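Side-chain contacts in uncharacterized protein AF_0924 (Archaeoglobus fulgidus, PDB 3DT5), which is of unknown function but is the C-terminal domain, seen with a bound calcium ion, of a probable membrane protein: residues A[42-47]-A[73-78]; A[83-86]-A[90-93]; A[28-33]-A[99-104]. All blocks are in the same frame, centred on the assembly; numbering follows the deposited sequence.

Contact 1 of 3, residues A[42-47]-A[73-78]; sequences QTEDEI and KADKIA. With CA (calcium ion), chain B.
Glu44 and Asp75 meet through a calcium ion that both carboxylates bind, and Glu44 is the side chain that spans the gap. Its CB points at the 73-78 segment; CG lies anti to the carbonyl carbon (chi1 -66°), and from there the chain runs extended, which carries CD to 2.9 Å from the calcium. Both oxygens then grip the ion: Glu44 OE1 and Glu44 OE2 each stand 2.5 Å from the calcium, a bidentate carboxylate. OE2 also accepts a bond from a water at 2.6 Å, and that water in turn accepts from Lys76 N at 3.0 Å, a second bridge between the segments. The carbonyl Ala74 O binds the calcium at 2.3 Å and Asp75 OD1 at 2.4 Å, while Asp75 OD2 is hydrogen-bonded to Tyr86 OH. The two carboxylate planes are 25° apart, and Glu44 OE2 comes within 3.1 Å of Asp75 OD1, a closeness of two acceptors explained by their shared cation. Lys71 O completes the protein ligands. The site thus ties the first turn of helix 43-52 to strand 74-75, an outermost strand of the small mixed sheet, while Trp83 of the adjacent strand 83-85 packs against Glu44.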
# COMPACT_ATOMS: atom_id res chain seq x y z
N GLN A 42 5.41 -10.78 11.08
CA GLN A 42 5.79 -9.38 11.21
C GLN A 42 5.01 -8.45 10.27
O GLN A 42 5.12 -7.23 10.37
CB GLN A 42 7.29 -9.22 10.95
CG GLN A 42 8.16 -9.69 12.11
CD GLN A 42 8.25 -11.20 12.16
OE1 GLN A 42 8.51 -11.86 11.14
NE2 GLN A 42 8.01 -11.76 13.33
N THR A 43 4.21 -9.02 9.38
CA THR A 43 3.51 -8.24 8.37
C THR A 43 2.55 -7.20 8.95
O THR A 43 2.54 -6.07 8.48
CB THR A 43 2.79 -9.11 7.36
OG1 THR A 43 3.75 -10.01 6.80
CG2 THR A 43 2.20 -8.24 6.17
N GLU A 44 1.72 -7.56 9.93
CA GLU A 44 0.81 -6.54 10.46
C GLU A 44 1.61 -5.38 11.05
O GLU A 44 1.24 -4.20 10.89
CB GLU A 44 -0.09 -7.15 11.55
CG GLU A 44 -1.08 -8.21 11.04
CD GLU A 44 -2.29 -8.38 11.97
OE1 GLU A 44 -2.43 -7.61 12.96
OE2 GLU A 44 -3.13 -9.27 11.72
N ASP A 45 2.71 -5.69 11.76
CA ASP A 45 3.53 -4.62 12.35
C ASP A 45 4.24 -3.79 11.27
O ASP A 45 4.39 -2.54 11.41
CB ASP A 45 4.54 -5.16 13.35
CG ASP A 45 3.89 -5.68 14.63
OD1 ASP A 45 2.91 -5.08 15.13
OD2 ASP A 45 4.38 -6.71 15.11
N GLU A 46 4.67 -4.46 10.20
CA GLU A 46 5.24 -3.72 9.06
C GLU A 46 4.25 -2.76 8.40
O GLU A 46 4.61 -1.64 8.07
CB GLU A 46 5.84 -4.66 8.00
CG GLU A 46 7.05 -5.46 8.49
CD GLU A 46 7.35 -6.66 7.59
OE1 GLU A 46 6.62 -6.84 6.57
OE2 GLU A 46 8.29 -7.41 7.90
N ILE A 47 3.00 -3.18 8.23
CA ILE A 47 1.97 -2.28 7.76
C ILE A 47 1.76 -1.13 8.77
O ILE A 47 1.68 0.03 8.36
CB ILE A 47 0.61 -3.03 7.51
CG1 ILE A 47 0.78 -4.07 6.37
CG2 ILE A 47 -0.55 -2.04 7.18
CD1 ILE A 47 -0.37 -5.00 6.29
N LYS A 73 -7.75 -4.31 13.29
CA LYS A 73 -8.93 -4.21 12.44
C LYS A 73 -9.07 -5.40 11.52
O LYS A 73 -10.12 -5.59 10.91
CB LYS A 73 -8.89 -2.95 11.53
CG LYS A 73 -8.56 -1.61 12.20
CD LYS A 73 -9.53 -1.22 13.20
CE LYS A 73 -9.75 0.28 13.10
NZ LYS A 73 -9.18 0.94 14.25
N ALA A 74 -8.03 -6.21 11.42
CA ALA A 74 -8.03 -7.30 10.42
C ALA A 74 -7.02 -8.39 10.81
O ALA A 74 -6.17 -8.15 11.64
CB ALA A 74 -7.69 -6.72 9.03
N ASP A 75 -7.16 -9.57 10.20
CA ASP A 75 -6.29 -10.73 10.40
C ASP A 75 -6.31 -11.54 9.13
O ASP A 75 -7.30 -11.53 8.41
CB ASP A 75 -6.82 -11.69 11.51
CG ASP A 75 -6.61 -11.15 12.90
OD1 ASP A 75 -5.49 -10.70 13.21
OD2 ASP A 75 -7.55 -11.26 13.73
N LYS A 76 -5.23 -12.30 8.89
CA LYS A 76 -5.26 -13.41 7.91
C LYS A 76 -5.57 -14.70 8.72
O LYS A 76 -4.89 -15.01 9.69
CB LYS A 76 -3.91 -13.56 7.17
CG LYS A 76 -3.64 -12.37 6.27
CD LYS A 76 -2.79 -12.73 5.08
CE LYS A 76 -2.39 -11.46 4.24
NZ LYS A 76 -1.82 -11.88 2.90
N ILE A 77 -6.62 -15.42 8.30
CA ILE A 77 -7.16 -16.56 9.05
C ILE A 77 -7.20 -17.75 8.11
O ILE A 77 -7.35 -17.56 6.89
CB ILE A 77 -8.58 -16.20 9.48
CG1 ILE A 77 -8.53 -14.97 10.43
CG2 ILE A 77 -9.29 -17.38 10.12
CD1 ILE A 77 -9.91 -14.19 10.50
N ALA A 78 -7.04 -18.97 8.67
CA ALA A 78 -7.32 -20.24 7.98
C ALA A 78 -6.37 -20.54 6.84
O ALA A 78 -6.71 -21.35 5.97
CB ALA A 78 -8.77 -20.29 7.47
CA CA B . -4.76 -8.44 13.44
O HOH W 1 -2.98 -11.68 10.82

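Contact 2 of 3, residues A[83-86]-A[90-93]; sequences WTFY and DFEQ
A strand-to-helix connection of only a few residues brings the end of strand 83-85 back against the first turns of helix 88-116, and Phe85 is the side chain that fills the angle between them. Its CB points toward the helix, and the ring presents one face to the helix backbone. Phe91 CA lies 4.0 Å from the centroid of the Phe85 ring and 18° off the ring normal, which meets the geometry of a CH-pi contact, with the carbon displaced toward the rim. Phe85 CD2 is 3.7 Å from Phe91 N and equally close to Asp90 CB, which approaches the ring obliquely. The two phenylalanines touch near their roots, Phe85 CB to Phe91 CB at 3.9 Å, and their side chains cross at about a right angle. With its CG anti to the backbone N (chi1 165°), Phe91 carries its ring away from the strand, where it meets Tyr132 and Ile130. An alanine in place of Phe85 would remove the whole ring and would probably leave a gap beside Phe91 CA and Asp90 CB, with Trp94 and Phe70 losing an aromatic neighbour. On the polar side a water donates to Asp90 OD2 at 2.7 Å and accepts a weak bond from Tyr86 N. The arrangement is that of a short beta-to-alpha connection joining strand 83-85 of the mixed three-stranded sheet to helix 88-116; in this protein the Phe85 ring lies over the start of the helix.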
# COMPACT_ATOMS: atom_id res chain seq x y z
N TRP A 83 -6.86 -10.53 3.76
CA TRP A 83 -7.02 -9.84 5.03
C TRP A 83 -8.53 -9.82 5.33
O TRP A 83 -9.31 -9.34 4.53
CB TRP A 83 -6.49 -8.40 4.95
CG TRP A 83 -5.00 -8.30 4.85
CD1 TRP A 83 -4.26 -7.99 3.71
CD2 TRP A 83 -4.06 -8.53 5.89
NE1 TRP A 83 -2.91 -8.00 4.01
CE2 TRP A 83 -2.76 -8.30 5.35
CE3 TRP A 83 -4.18 -8.85 7.27
CZ2 TRP A 83 -1.59 -8.45 6.11
CZ3 TRP A 83 -3.00 -8.95 8.04
CH2 TRP A 83 -1.73 -8.75 7.45
N THR A 84 -8.92 -10.39 6.47
CA THR A 84 -10.33 -10.40 6.87
C THR A 84 -10.52 -9.21 7.79
O THR A 84 -9.89 -9.13 8.85
CB THR A 84 -10.70 -11.69 7.65
OG1 THR A 84 -10.65 -12.79 6.75
CG2 THR A 84 -12.16 -11.60 8.23
N PHE A 85 -11.40 -8.29 7.39
CA PHE A 85 -11.75 -7.14 8.23
C PHE A 85 -12.96 -7.49 9.08
O PHE A 85 -13.89 -8.14 8.59
CB PHE A 85 -12.07 -5.91 7.38
CG PHE A 85 -10.86 -5.22 6.87
CD1 PHE A 85 -10.23 -5.67 5.69
CD2 PHE A 85 -10.27 -4.19 7.59
CE1 PHE A 85 -9.08 -5.06 5.21
CE2 PHE A 85 -9.12 -3.57 7.11
CZ PHE A 85 -8.52 -4.00 5.91
N TYR A 86 -12.96 -7.05 10.32
CA TYR A 86 -14.11 -7.32 11.20
C TYR A 86 -15.24 -6.33 11.04
O TYR A 86 -16.37 -6.68 11.26
CB TYR A 86 -13.68 -7.49 12.65
CG TYR A 86 -12.69 -8.63 12.79
CD1 TYR A 86 -13.09 -9.94 12.55
CD2 TYR A 86 -11.34 -8.38 13.09
CE1 TYR A 86 -12.20 -10.98 12.61
CE2 TYR A 86 -10.44 -9.40 13.17
CZ TYR A 86 -10.87 -10.71 12.93
OH TYR A 86 -9.93 -11.76 13.04
N ASP A 90 -14.12 -0.43 8.07
CA ASP A 90 -12.67 -0.49 7.94
C ASP A 90 -12.28 -1.08 6.59
O ASP A 90 -11.33 -0.62 5.95
CB ASP A 90 -12.08 -1.32 9.05
CG ASP A 90 -12.18 -0.65 10.41
OD1 ASP A 90 -11.79 0.53 10.52
OD2 ASP A 90 -12.61 -1.32 11.35
N PHE A 91 -13.01 -2.11 6.15
CA PHE A 91 -12.80 -2.68 4.82
C PHE A 91 -12.97 -1.57 3.77
O PHE A 91 -12.17 -1.45 2.84
CB PHE A 91 -13.82 -3.81 4.58
CG PHE A 91 -13.92 -4.22 3.14
CD1 PHE A 91 -13.01 -5.12 2.59
CD2 PHE A 91 -14.91 -3.69 2.32
CE1 PHE A 91 -13.09 -5.49 1.23
CE2 PHE A 91 -15.00 -4.08 0.96
CZ PHE A 91 -14.08 -4.98 0.42
N GLU A 92 -14.03 -0.77 3.92
CA GLU A 92 -14.34 0.26 2.94
C GLU A 92 -13.26 1.36 2.94
O GLU A 92 -12.86 1.82 1.84
CB GLU A 92 -15.75 0.85 3.13
CG GLU A 92 -16.89 -0.16 2.89
CD GLU A 92 -16.98 -0.69 1.45
OE1 GLU A 92 -16.45 -0.04 0.52
OE2 GLU A 92 -17.62 -1.74 1.23
N GLN A 93 -12.80 1.77 4.13
CA GLN A 93 -11.70 2.79 4.27
C GLN A 93 -10.45 2.30 3.55
O GLN A 93 -9.83 3.03 2.80
CB GLN A 93 -11.28 3.03 5.72
CG GLN A 93 -12.29 3.70 6.57
CD GLN A 93 -11.65 4.65 7.57
OE1 GLN A 93 -10.55 4.39 8.09
NE2 GLN A 93 -12.32 5.79 7.82
O HOH W 2 -12.26 -3.99 11.29

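Contact 3 of 3, residues A[28-33]-A[99-104]; sequences IPLIKA and DVLWEE
The indole of Trp102 meets Ile31 at its six-membered ring: Ile31 CD1 comes obliquely to 3.8 Å from Trp102 CE3. Ile31 CG2 reaches the same ring at Trp102 CZ3, 4.1 Å away, so both branches of the isoleucine touch it. Elsewhere around the indole are Pro123, Lys125, Pro126 and Trp128 from the loop that follows helix 88-116, together with the ring of Phe105. In Leu101, CG stands anti to the backbone N (chi1 171°), which sends its branches toward helix 16-35. Its CD2 is then shared by two partners, lying 3.7 Å from Leu30 CG and 3.7 Å from Ile31 CG1. Leu30 CD2 also meets both methyls of this leucine, at 3.7 Å from Leu101 CD2 and 3.9 Å from Leu101 CD1. All four side chains are buried and the contacts across the pair are apolar. The short helical segments approach to 10.7 Å between axes, with their directions 140° apart. Helices 16-35 and 88-116 thus form an inclined antiparallel pair in the apolar core of a mainly helical domain.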
# COMPACT_ATOMS: atom_id res chain seq x y z
N ILE A 28 5.90 0.39 -2.85
CA ILE A 28 6.04 -1.03 -3.17
C ILE A 28 5.74 -1.95 -1.96
O ILE A 28 4.94 -2.88 -2.09
CB ILE A 28 7.41 -1.33 -3.83
CG1 ILE A 28 7.46 -0.61 -5.19
CG2 ILE A 28 7.65 -2.91 -3.97
CD1 ILE A 28 8.83 -0.52 -5.82
N PRO A 29 6.36 -1.70 -0.78
CA PRO A 29 5.99 -2.59 0.33
C PRO A 29 4.51 -2.55 0.70
O PRO A 29 3.96 -3.58 1.03
CB PRO A 29 6.87 -2.16 1.51
CG PRO A 29 7.65 -1.02 1.05
CD PRO A 29 7.43 -0.76 -0.41
N LEU A 30 3.88 -1.37 0.69
CA LEU A 30 2.47 -1.32 1.13
C LEU A 30 1.57 -2.00 0.08
O LEU A 30 0.61 -2.76 0.44
CB LEU A 30 2.02 0.15 1.30
CG LEU A 30 0.64 0.32 1.97
CD1 LEU A 30 0.61 -0.38 3.37
CD2 LEU A 30 0.36 1.83 2.12
N ILE A 31 1.85 -1.73 -1.20
CA ILE A 31 1.13 -2.44 -2.28
C ILE A 31 1.26 -3.99 -2.13
O ILE A 31 0.24 -4.72 -2.20
CB ILE A 31 1.54 -1.93 -3.72
CG1 ILE A 31 1.06 -0.48 -3.92
CG2 ILE A 31 0.93 -2.84 -4.83
CD1 ILE A 31 1.71 0.24 -5.14
N LYS A 32 2.49 -4.48 -1.99
CA LYS A 32 2.72 -5.92 -1.75
C LYS A 32 1.98 -6.48 -0.54
O LYS A 32 1.43 -7.56 -0.60
CB LYS A 32 4.20 -6.22 -1.65
CG LYS A 32 4.83 -6.14 -3.05
CD LYS A 32 6.07 -6.98 -3.20
CE LYS A 32 7.30 -6.20 -2.81
NZ LYS A 32 8.54 -6.47 -3.65
N ALA A 33 1.99 -5.77 0.58
CA ALA A 33 1.28 -6.23 1.78
C ALA A 33 -0.19 -6.50 1.53
O ALA A 33 -0.78 -7.34 2.22
CB ALA A 33 1.42 -5.16 2.95
N ASP A 99 -6.89 2.09 -3.42
CA ASP A 99 -7.12 2.62 -4.80
C ASP A 99 -6.37 3.95 -5.00
O ASP A 99 -5.73 4.17 -6.06
CB ASP A 99 -8.60 2.77 -5.06
CG ASP A 99 -9.29 1.42 -5.38
OD1 ASP A 99 -8.61 0.42 -5.79
OD2 ASP A 99 -10.54 1.38 -5.23
N VAL A 100 -6.43 4.82 -3.99
CA VAL A 100 -5.61 6.05 -4.00
C VAL A 100 -4.10 5.76 -3.99
O VAL A 100 -3.35 6.39 -4.73
CB VAL A 100 -5.96 7.03 -2.83
CG1 VAL A 100 -5.06 8.27 -2.88
CG2 VAL A 100 -7.43 7.48 -2.97
N LEU A 101 -3.66 4.82 -3.15
CA LEU A 101 -2.26 4.39 -3.15
C LEU A 101 -1.77 3.95 -4.55
O LEU A 101 -0.67 4.31 -5.02
CB LEU A 101 -2.13 3.21 -2.18
CG LEU A 101 -0.81 2.40 -2.12
CD1 LEU A 101 0.26 3.24 -1.50
CD2 LEU A 101 -1.06 1.10 -1.27
N TRP A 102 -2.61 3.16 -5.23
CA TRP A 102 -2.26 2.68 -6.56
C TRP A 102 -2.16 3.87 -7.54
O TRP A 102 -1.19 4.01 -8.29
CB TRP A 102 -3.30 1.67 -7.07
CG TRP A 102 -2.87 1.15 -8.44
CD1 TRP A 102 -3.39 1.50 -9.68
CD2 TRP A 102 -1.78 0.27 -8.69
NE1 TRP A 102 -2.69 0.84 -10.68
CE2 TRP A 102 -1.71 0.08 -10.10
CE3 TRP A 102 -0.88 -0.43 -7.86
CZ2 TRP A 102 -0.74 -0.75 -10.69
CZ3 TRP A 102 0.08 -1.26 -8.47
CH2 TRP A 102 0.13 -1.41 -9.86
N GLU A 103 -3.14 4.77 -7.54
CA GLU A 103 -3.04 5.95 -8.42
C GLU A 103 -1.76 6.77 -8.14
O GLU A 103 -1.04 7.20 -9.08
CB GLU A 103 -4.30 6.82 -8.33
CG GLU A 103 -5.59 6.11 -8.82
CD GLU A 103 -5.48 5.47 -10.23
OE1 GLU A 103 -5.89 4.29 -10.42
OE2 GLU A 103 -5.01 6.16 -11.16
N GLU A 104 -1.46 7.01 -6.86
CA GLU A 104 -0.22 7.76 -6.53
C GLU A 104 1.02 7.02 -7.01
O GLU A 104 1.93 7.62 -7.53
CB GLU A 104 -0.01 7.98 -5.03
CG GLU A 104 -0.89 9.05 -4.46
CD GLU A 104 -0.39 9.63 -3.17
OE1 GLU A 104 -0.98 10.67 -2.82
OE2 GLU A 104 0.51 9.09 -2.44

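Contact 3 has its centre about 3 Å from the centre of the chain, whereas the centres of contacts 1 and 2 are about 13 and 14 Å from the centre of the chain and about 11 Å apart; the centre of contact 3 is about 16 Å from each. Its segments, 28-33 and 99-104, bracket the other two in sequence, and contact 1 closes before contact 2 opens. Contacts 1 and 2 share one sheet, through adjacent strands 74-75 and 83-85, while contacts 2 and 3 share helix 88-116. Direct touches join them to the core: Trp83 NE1 lies 2.9 Å from Ala33 O, and Ile47 packs on Ala33. The calcium site and small sheet therefore sit at one end of a helical core.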